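Local coordinates for protein putative carboxylesterase (PDB 3BJR) that probably hydrolyses carboxylic ester bonds, as a putative carboxylesterase with the fold of an alpha/beta hydrolase, at residues A[33-38]-A[83-88]; A[51-56]-A[127-132]; A[136-141]-A[163-168]. All coordinates share one frame; numbering follows the deposited sequence.

Contact 1: A[33-38]-A[83-88]; sequences QLTGYL and AFYLEY
Thr35 packs over one face of the Tyr85 ring, the two side chains alongside each other. Its CB sits 3.7 Å from the Tyr85 ring centroid, a CH-pi contact, and 13° off the ring normal. The ring reaches Thr35 because CG of Tyr85 takes the crowded position between backbone N and carbonyl carbon (chi1 68°). Tyr37 meets the same ring at its edge, with Tyr37 OH 3.5 Å from Tyr85 CE2.

Behind these side chains runs an antiparallel ladder within the central sheet of the alpha/beta hydrolase fold. Three hydrogen-bonded pairs, Gln33-Glu87, Thr35-Tyr85 and Tyr37-Ala83, give six backbone bonds. The Thr35 N to Tyr85 O bond is 3.0 Å long and nearly straight.

Phe84 occupies the other face of the sheet. Its CD2 rests 3.5 Å from CA of Gly36, where no side chain competes for the place. Leu34 CG, 3.9 Å from Phe84 CD2, and Leu38 CD2, 3.8 Å from Phe84 CZ, pack against the same ring.

Further out, Thr35 OG1 bonds to Lys24 NZ on the adjoining strand. One water donates to both Gln33 OE1 and Glu87 OE2. Helix 66-77 packs on both tyrosines, and helix 100-114 on Leu34 and Phe84.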
loop_
_atom_site.group_PDB
_atom_site.type_symbol
_atom_site.label_atom_id
_atom_site.label_comp_id
_atom_site.label_asym_id
_atom_site.label_seq_id
_atom_site.Cartn_x
_atom_site.Cartn_y
_atom_site.Cartn_z
ATOM N N GLN A 33 -0.240 -30.310 11.026
ATOM C CA GLN A 33 -0.296 -31.103 9.837
ATOM C C GLN A 33 -0.159 -30.200 8.649
ATOM O O GLN A 33 -0.324 -28.967 8.729
ATOM C CB GLN A 33 -1.583 -31.909 9.781
ATOM C CG GLN A 33 -1.678 -32.852 10.944
ATOM C CD GLN A 33 -2.691 -33.909 10.745
ATOM O OE1 GLN A 33 -3.758 -33.656 10.203
ATOM N NE2 GLN A 33 -2.373 -35.113 11.191
ATOM N N LEU A 34 0.287 -30.823 7.573
ATOM C CA LEU A 34 0.444 -30.146 6.306
ATOM C C LEU A 34 -0.338 -30.852 5.206
ATOM O O LEU A 34 -0.382 -32.080 5.146
ATOM C CB LEU A 34 1.929 -30.127 5.981
ATOM C CG LEU A 34 2.565 -29.229 4.947
ATOM C CD1 LEU A 34 2.387 -27.767 5.300
ATOM C CD2 LEU A 34 4.049 -29.649 4.869
ATOM N N THR A 35 -1.016 -30.058 4.375
ATOM C CA THR A 35 -1.735 -30.568 3.218
ATOM C C THR A 35 -1.084 -29.930 2.014
ATOM O O THR A 35 -0.796 -28.723 2.037
ATOM C CB THR A 35 -3.188 -30.211 3.269
ATOM O OG1 THR A 35 -3.740 -30.832 4.427
ATOM C CG2 THR A 35 -3.937 -30.630 1.963
ATOM N N GLY A 36 -0.845 -30.717 0.971
ATOM C CA GLY A 36 -0.199 -30.196 -0.229
ATOM C C GLY A 36 -0.942 -30.532 -1.494
ATOM O O GLY A 36 -1.589 -31.572 -1.599
ATOM N N TYR A 37 -0.857 -29.631 -2.451
ATOM C CA TYR A 37 -1.471 -29.771 -3.777
ATOM C C TYR A 37 -0.321 -29.630 -4.778
ATOM O O TYR A 37 0.282 -28.536 -4.937
ATOM C CB TYR A 37 -2.531 -28.675 -3.976
ATOM C CG TYR A 37 -3.644 -28.758 -2.962
ATOM C CD1 TYR A 37 -4.639 -29.714 -3.085
ATOM C CD2 TYR A 37 -3.702 -27.902 -1.880
ATOM C CE1 TYR A 37 -5.655 -29.801 -2.163
ATOM C CE2 TYR A 37 -4.718 -27.999 -0.938
ATOM C CZ TYR A 37 -5.693 -28.946 -1.096
ATOM O OH TYR A 37 -6.705 -29.069 -0.199
ATOM N N LEU A 38 -0.000 -30.738 -5.433
ATOM C CA LEU A 38 1.160 -30.807 -6.311
ATOM C C LEU A 38 0.790 -31.042 -7.754
ATOM O O LEU A 38 -0.018 -31.892 -8.031
ATOM C CB LEU A 38 2.102 -31.923 -5.827
ATOM C CG LEU A 38 2.637 -31.841 -4.396
ATOM C CD1 LEU A 38 3.508 -33.049 -4.131
ATOM C CD2 LEU A 38 3.419 -30.579 -4.188
ATOM N N ALA A 83 1.231 -25.841 -3.940
ATOM C CA ALA A 83 0.606 -25.087 -2.836
ATOM C C ALA A 83 0.297 -25.956 -1.643
ATOM O O ALA A 83 -0.243 -27.042 -1.809
ATOM C CB ALA A 83 -0.639 -24.416 -3.334
ATOM N N PHE A 84 0.660 -25.494 -0.447
ATOM C CA PHE A 84 0.386 -26.236 0.777
ATOM C C PHE A 84 -0.404 -25.383 1.758
ATOM O O PHE A 84 -0.439 -24.145 1.653
ATOM C CB PHE A 84 1.694 -26.594 1.485
ATOM C CG PHE A 84 2.592 -27.517 0.717
ATOM C CD1 PHE A 84 3.322 -27.065 -0.362
ATOM C CD2 PHE A 84 2.717 -28.855 1.100
ATOM C CE1 PHE A 84 4.139 -27.939 -1.060
ATOM C CE2 PHE A 84 3.527 -29.717 0.414
ATOM C CZ PHE A 84 4.238 -29.264 -0.670
ATOM N N TYR A 85 -1.081 -26.031 2.703
ATOM C CA TYR A 85 -1.647 -25.289 3.826
ATOM C C TYR A 85 -1.264 -25.958 5.118
ATOM O O TYR A 85 -1.132 -27.165 5.177
ATOM C CB TYR A 85 -3.151 -25.008 3.712
ATOM C CG TYR A 85 -4.117 -26.137 3.787
ATOM C CD1 TYR A 85 -4.468 -26.692 4.995
ATOM C CD2 TYR A 85 -4.784 -26.569 2.666
ATOM C CE1 TYR A 85 -5.413 -27.657 5.091
ATOM C CE2 TYR A 85 -5.764 -27.563 2.766
ATOM C CZ TYR A 85 -6.069 -28.099 3.976
ATOM O OH TYR A 85 -7.024 -29.114 4.079
ATOM N N LEU A 86 -1.004 -25.122 6.130
ATOM C CA LEU A 86 -0.589 -25.584 7.448
ATOM C C LEU A 86 -1.700 -25.499 8.471
ATOM O O LEU A 86 -2.177 -24.421 8.749
ATOM C CB LEU A 86 0.617 -24.730 7.942
ATOM C CG LEU A 86 1.214 -25.070 9.317
ATOM C CD1 LEU A 86 1.797 -26.489 9.363
ATOM C CD2 LEU A 86 2.207 -24.007 9.682
ATOM N N GLU A 87 -2.099 -26.641 9.025
ATOM C CA GLU A 87 -2.964 -26.695 10.175
ATOM C C GLU A 87 -2.008 -26.692 11.392
ATOM O O GLU A 87 -1.445 -27.699 11.755
ATOM C CB GLU A 87 -3.848 -27.936 10.164
ATOM C CG GLU A 87 -4.818 -27.971 9.018
ATOM C CD GLU A 87 -5.699 -29.201 9.061
ATOM O OE1 GLU A 87 -6.529 -29.259 9.978
ATOM O OE2 GLU A 87 -5.573 -30.089 8.191
ATOM N N TYR A 88 -1.778 -25.512 11.940
ATOM C CA TYR A 88 -0.885 -25.321 13.075
ATOM C C TYR A 88 -1.522 -25.587 14.436
ATOM O O TYR A 88 -2.726 -25.791 14.547
ATOM C CB TYR A 88 -0.288 -23.912 13.036
ATOM C CG TYR A 88 -1.286 -22.756 12.845
ATOM C CD1 TYR A 88 -2.018 -22.232 13.914
ATOM C CD2 TYR A 88 -1.464 -22.171 11.606
ATOM C CE1 TYR A 88 -2.902 -21.180 13.725
ATOM C CE2 TYR A 88 -2.362 -21.122 11.418
ATOM C CZ TYR A 88 -3.091 -20.642 12.477
ATOM O OH TYR A 88 -3.959 -19.603 12.300
HETATM O O HOH W 1 -5.584 -33.186 7.690
HETATM O O HOH W 2 -3.327 -29.990 6.727
HETATM O O HOH W 3 -9.083 -29.565 2.130
#

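Contact 2: A[51-56]-A[127-132]; sequences PAIIIV and TPAGFS
Strands 51-56 and 127-131 run parallel, 4.5 Å apart at closest approach and twisted by 28°, with the register Ile53-Thr127, Ile54-Pro128, Ile55-Ala129 and Val56-Gly130. Five backbone hydrogen bonds join them. The Val56 N to Ala129 O bond, at 2.7 Å, is nearly straight at its hydrogen.

On one face Ala129 fits between two isoleucines. Its CB is 3.8 Å from Ile53 CG2 and 4.1 Å from Ile55 CD1. Ile53 also lies alongside Thr127, with Ile53 CD1 3.8 Å from Thr127 CB. Ile53 CG1 stands anti to the carbonyl carbon (chi1 -68°), and a further bend at chi2 brings CD1 across to Thr127. Ile55 CD1 comes obliquely to the Phe131 ring, 3.9 Å from CE1 of Phe131, while Val56 O lies at that ring's edge.

The other face has less contact. Val56 CB stands 4.1 Å from Gly130 CA. Gly130 and Ser132 belong to a GxSxG sequence, consistent with the nucleophile elbow of alpha/beta hydrolases. Ser132 has a positive phi of 57°, the strained backbone expected of such a turn.

Helix 66-77 packs on Ile53, Ile55 and Phe131. Helices 100-114 and 133-153 pack on the face of Ile54, Pro128 and Val56. Strand 82-87 bonds to the other edge of strand 50-56.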
loop_
_atom_site.group_PDB
_atom_site.type_symbol
_atom_site.label_atom_id
_atom_site.label_comp_id
_atom_site.label_asym_id
_atom_site.label_seq_id
_atom_site.Cartn_x
_atom_site.Cartn_y
_atom_site.Cartn_z
ATOM N N PRO A 51 7.925 -22.958 -7.912
ATOM C CA PRO A 51 7.881 -22.271 -6.622
ATOM C C PRO A 51 6.795 -22.913 -5.773
ATOM O O PRO A 51 5.908 -23.577 -6.300
ATOM C CB PRO A 51 7.510 -20.836 -6.982
ATOM C CG PRO A 51 6.876 -20.918 -8.336
ATOM C CD PRO A 51 7.442 -22.119 -9.020
ATOM N N ALA A 52 6.885 -22.761 -4.473
ATOM C CA ALA A 52 5.931 -23.384 -3.570
ATOM C C ALA A 52 5.419 -22.332 -2.580
ATOM O O ALA A 52 6.174 -21.481 -2.105
ATOM C CB ALA A 52 6.560 -24.556 -2.841
ATOM N N ILE A 53 4.115 -22.383 -2.302
ATOM C CA ILE A 53 3.468 -21.511 -1.325
ATOM C C ILE A 53 3.017 -22.365 -0.141
ATOM O O ILE A 53 2.498 -23.448 -0.345
ATOM C CB ILE A 53 2.204 -20.793 -1.914
ATOM C CG1 ILE A 53 2.611 -19.789 -2.979
ATOM C CG2 ILE A 53 1.517 -19.939 -0.815
ATOM C CD1 ILE A 53 3.208 -18.466 -2.357
ATOM N N ILE A 54 3.204 -21.871 1.083
ATOM C CA ILE A 54 2.650 -22.523 2.291
ATOM C C ILE A 54 1.666 -21.520 2.903
ATOM O O ILE A 54 2.077 -20.506 3.448
ATOM C CB ILE A 54 3.686 -22.879 3.419
ATOM C CG1 ILE A 54 4.891 -23.705 2.877
ATOM C CG2 ILE A 54 2.929 -23.573 4.617
ATOM C CD1 ILE A 54 6.137 -23.714 3.794
ATOM N N ILE A 55 0.380 -21.801 2.782
ATOM C CA ILE A 55 -0.689 -20.954 3.320
ATOM C C ILE A 55 -0.769 -21.166 4.826
ATOM O O ILE A 55 -0.867 -22.308 5.276
ATOM C CB ILE A 55 -2.063 -21.306 2.677
ATOM C CG1 ILE A 55 -2.028 -21.154 1.148
ATOM C CG2 ILE A 55 -3.312 -20.498 3.332
ATOM C CD1 ILE A 55 -1.923 -19.749 0.629
ATOM N N VAL A 56 -0.614 -20.091 5.605
ATOM C CA VAL A 56 -0.765 -20.143 7.074
ATOM C C VAL A 56 -2.101 -19.405 7.327
ATOM O O VAL A 56 -2.182 -18.157 7.249
ATOM C CB VAL A 56 0.417 -19.539 7.816
ATOM C CG1 VAL A 56 0.247 -19.750 9.322
ATOM C CG2 VAL A 56 1.738 -20.163 7.300
ATOM N N THR A 127 7.752 -19.894 -0.136
ATOM C CA THR A 127 7.128 -18.688 0.385
ATOM C C THR A 127 5.920 -18.948 1.273
ATOM O O THR A 127 4.881 -19.387 0.791
ATOM C CB THR A 127 6.602 -17.842 -0.782
ATOM O OG1 THR A 127 7.681 -17.599 -1.694
ATOM C CG2 THR A 127 5.996 -16.540 -0.291
ATOM N N PRO A 128 6.074 -18.729 2.587
ATOM C CA PRO A 128 4.931 -18.723 3.476
ATOM C C PRO A 128 4.034 -17.507 3.199
ATOM O O PRO A 128 4.554 -16.415 3.052
ATOM C CB PRO A 128 5.570 -18.572 4.868
ATOM C CG PRO A 128 6.965 -19.020 4.718
ATOM C CD PRO A 128 7.335 -18.546 3.334
ATOM N N ALA A 129 2.709 -17.734 3.145
ATOM C CA ALA A 129 1.673 -16.749 2.924
ATOM C C ALA A 129 0.695 -16.838 4.097
ATOM O O ALA A 129 -0.086 -17.799 4.225
ATOM C CB ALA A 129 0.974 -17.021 1.597
ATOM N N GLY A 130 0.763 -15.840 4.978
ATOM C CA GLY A 130 -0.034 -15.796 6.203
ATOM C C GLY A 130 -1.213 -14.862 6.114
ATOM O O GLY A 130 -1.113 -13.741 5.591
ATOM N N PHE A 131 -2.341 -15.358 6.591
ATOM C CA PHE A 131 -3.625 -14.657 6.603
ATOM C C PHE A 131 -4.240 -14.499 7.997
ATOM O O PHE A 131 -4.231 -15.443 8.765
ATOM C CB PHE A 131 -4.572 -15.414 5.717
ATOM C CG PHE A 131 -4.119 -15.479 4.273
ATOM C CD1 PHE A 131 -3.206 -16.443 3.853
ATOM C CD2 PHE A 131 -4.593 -14.585 3.351
ATOM C CE1 PHE A 131 -2.784 -16.494 2.541
ATOM C CE2 PHE A 131 -4.199 -14.647 2.047
ATOM C CZ PHE A 131 -3.287 -15.610 1.637
ATOM N N SER A 132 -4.770 -13.306 8.317
ATOM C CA SER A 132 -5.392 -13.060 9.610
ATOM C C SER A 132 -4.326 -13.382 10.663
ATOM O O SER A 132 -3.190 -12.941 10.511
ATOM C CB SER A 132 -6.706 -13.850 9.757
ATOM O OG SER A 132 -7.312 -13.624 11.007
HETATM O O HOH W 4 7.446 -18.901 -4.030
#

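Contact 3: A[136-141]-A[163-168]; sequences HIVALY and NNVVLG
No ring or side-chain amide takes part where Val138 and Ala139 meet Val165 and Leu167; the flat groups at this interface are peptides. The carbonyl of Val166 has its O 3.9 Å from Val138 CG1. On the helix side, the peptide N of Ala139 is 3.7 Å from Leu167 CD2. The rings of His136 and Tyr141 have polar atoms bonded elsewhere: His136 NE2 to Leu195 O, and Tyr141 OH to Leu160 O.

Val138 carries the contact. Its CG1 is anti to the backbone N (chi1 171°). This branch wedges between Val165 and Leu167, two residues apart on the strand. It lies 3.6 Å from Val165 CB and 3.6 Å from Leu167 CD2. Val138 slides past both residues, pointing the opposite way.

Leu167 grips the helix with both methyls. CD2 meets the Val138 branch, and CD1 lies 4.1 Å from Ala139 CB. A chi2 of 177° continues the Leu167 chain to CD1, with CD2 branching off toward Val138. Val166, between the two contacting residues, points its CB away and packs on strand 125-131 and on Trp211. The touching residues are all buried, the side-chain contacts are apolar, and no hydrogen bond crosses between the segments.

Val138 also touches Pro128 and Leu105, so it fills a corner between the sheet and helix 100-114. The axis of segment 136-141 comes within 8.2 Å of that of strand 165-168, and their directions differ by 151°. Strand 125-131, helix 133-153 and strand 165-168 form a beta-alpha-beta crossover between neighbouring parallel strands. In alpha/beta hydrolases the helix in this position follows the nucleophile elbow, which here would be the GxSxG sequence around Ser132.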
loop_
_atom_site.group_PDB
_atom_site.type_symbol
_atom_site.label_atom_id
_atom_site.label_comp_id
_atom_site.label_asym_id
_atom_site.label_seq_id
_atom_site.Cartn_x
_atom_site.Cartn_y
_atom_site.Cartn_z
ATOM N N HIS A 136 0.460 -12.884 11.493
ATOM C CA HIS A 136 1.268 -12.592 12.636
ATOM C C HIS A 136 2.344 -13.685 12.755
ATOM O O HIS A 136 3.515 -13.382 12.975
ATOM C CB HIS A 136 0.366 -12.517 13.862
ATOM C CG HIS A 136 1.050 -12.079 15.130
ATOM N ND1 HIS A 136 0.511 -12.324 16.369
ATOM C CD2 HIS A 136 2.222 -11.438 15.351
ATOM C CE1 HIS A 136 1.317 -11.846 17.303
ATOM N NE2 HIS A 136 2.355 -11.291 16.710
ATOM N N ILE A 137 1.923 -14.939 12.614
ATOM C CA ILE A 137 2.797 -16.101 12.621
ATOM C C ILE A 137 3.881 -15.966 11.577
ATOM O O ILE A 137 5.046 -16.175 11.872
ATOM C CB ILE A 137 2.016 -17.415 12.314
ATOM C CG1 ILE A 137 1.033 -17.774 13.458
ATOM C CG2 ILE A 137 3.021 -18.552 12.023
ATOM C CD1 ILE A 137 -0.075 -18.770 13.051
ATOM N N VAL A 138 3.484 -15.624 10.347
ATOM C CA VAL A 138 4.444 -15.455 9.252
ATOM C C VAL A 138 5.392 -14.247 9.454
ATOM O O VAL A 138 6.618 -14.341 9.173
ATOM C CB VAL A 138 3.713 -15.455 7.869
ATOM C CG1 VAL A 138 4.643 -15.074 6.728
ATOM C CG2 VAL A 138 3.072 -16.882 7.583
ATOM N N ALA A 139 4.855 -13.134 9.950
ATOM C CA ALA A 139 5.671 -11.928 10.267
ATOM C C ALA A 139 6.792 -12.277 11.286
ATOM O O ALA A 139 7.934 -11.843 11.171
ATOM C CB ALA A 139 4.780 -10.819 10.797
ATOM N N LEU A 140 6.433 -13.067 12.280
ATOM C CA LEU A 140 7.359 -13.488 13.280
ATOM C C LEU A 140 8.306 -14.549 12.756
ATOM O O LEU A 140 9.442 -14.608 13.204
ATOM C CB LEU A 140 6.650 -14.024 14.520
ATOM C CG LEU A 140 5.916 -13.040 15.424
ATOM C CD1 LEU A 140 5.116 -13.884 16.434
ATOM C CD2 LEU A 140 6.863 -12.022 16.176
ATOM N N TYR A 141 7.843 -15.400 11.842
ATOM C CA TYR A 141 8.719 -16.362 11.199
ATOM C C TYR A 141 9.842 -15.611 10.420
ATOM O O TYR A 141 11.021 -15.987 10.474
ATOM C CB TYR A 141 7.919 -17.298 10.261
ATOM C CG TYR A 141 8.766 -18.430 9.807
ATOM C CD1 TYR A 141 9.010 -19.520 10.657
ATOM C CD2 TYR A 141 9.372 -18.417 8.556
ATOM C CE1 TYR A 141 9.834 -20.575 10.252
ATOM C CE2 TYR A 141 10.203 -19.450 8.166
ATOM C CZ TYR A 141 10.438 -20.516 9.017
ATOM O OH TYR A 141 11.237 -21.531 8.606
ATOM N N ASN A 163 11.975 -17.800 1.454
ATOM C CA ASN A 163 12.535 -17.052 0.357
ATOM C C ASN A 163 11.857 -15.685 0.157
ATOM O O ASN A 163 12.519 -14.695 -0.155
ATOM C CB ASN A 163 12.634 -17.941 -0.881
ATOM C CG ASN A 163 13.540 -19.118 -0.653
ATOM O OD1 ASN A 163 13.099 -20.259 -0.723
ATOM N ND2 ASN A 163 14.798 -18.853 -0.334
ATOM N N ASN A 164 10.562 -15.630 0.340
ATOM C CA ASN A 164 9.848 -14.356 0.488
ATOM C C ASN A 164 8.780 -14.672 1.516
ATOM O O ASN A 164 8.610 -15.835 1.858
ATOM C CB ASN A 164 9.135 -13.967 -0.802
ATOM C CG ASN A 164 10.062 -13.806 -1.965
ATOM O OD1 ASN A 164 10.826 -12.851 -2.048
ATOM N ND2 ASN A 164 9.975 -14.733 -2.895
ATOM N N VAL A 165 8.113 -13.652 2.066
ATOM C CA VAL A 165 6.886 -13.878 2.853
ATOM C C VAL A 165 5.760 -12.968 2.289
ATOM O O VAL A 165 6.002 -11.933 1.712
ATOM C CB VAL A 165 7.042 -13.731 4.393
ATOM C CG1 VAL A 165 8.135 -14.707 4.886
ATOM C CG2 VAL A 165 7.317 -12.312 4.803
ATOM N N VAL A 166 4.532 -13.445 2.409
ATOM C CA VAL A 166 3.347 -12.764 2.036
ATOM C C VAL A 166 2.470 -12.685 3.279
ATOM O O VAL A 166 2.299 -13.690 3.970
ATOM C CB VAL A 166 2.626 -13.538 0.954
ATOM C CG1 VAL A 166 1.242 -13.014 0.771
ATOM C CG2 VAL A 166 3.462 -13.544 -0.384
ATOM N N LEU A 167 1.919 -11.492 3.555
ATOM C CA LEU A 167 1.000 -11.245 4.698
ATOM C C LEU A 167 -0.280 -10.641 4.131
ATOM O O LEU A 167 -0.209 -9.618 3.470
ATOM C CB LEU A 167 1.622 -10.259 5.708
ATOM C CG LEU A 167 3.048 -10.510 6.231
ATOM C CD1 LEU A 167 3.447 -9.343 7.171
ATOM C CD2 LEU A 167 3.132 -11.826 6.925
ATOM N N GLY A 168 -1.419 -11.297 4.362
ATOM C CA GLY A 168 -2.767 -10.854 3.924
ATOM C C GLY A 168 -3.682 -10.681 5.120
ATOM O O GLY A 168 -3.927 -11.618 5.885
#

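In the fold
From the N terminus, strand 33-38 opens contact 1 and strand 50-56 opens contact 2. After helix 66-77 the chain returns as strand 82-87 and closes contact 1. Contacts 1 and 2 cross, because their segments alternate along the chain; in the sheet, strand 82-87 lies between strands 33-38 and 50-56. Phe84 bonds to Ile53 and Ile55 through the backbone and joins them in one sheet. Helix 100-114 precedes strand 125-131, which closes contact 2. Contact 3 then follows in series: helix 133-153 opens it and strand 165-168 closes it. Gly130 probably bonds to Val166 and Gly168. Tyr88 packs on Ile137, linking contacts 1 and 3, whose centres are about 16 Å apart.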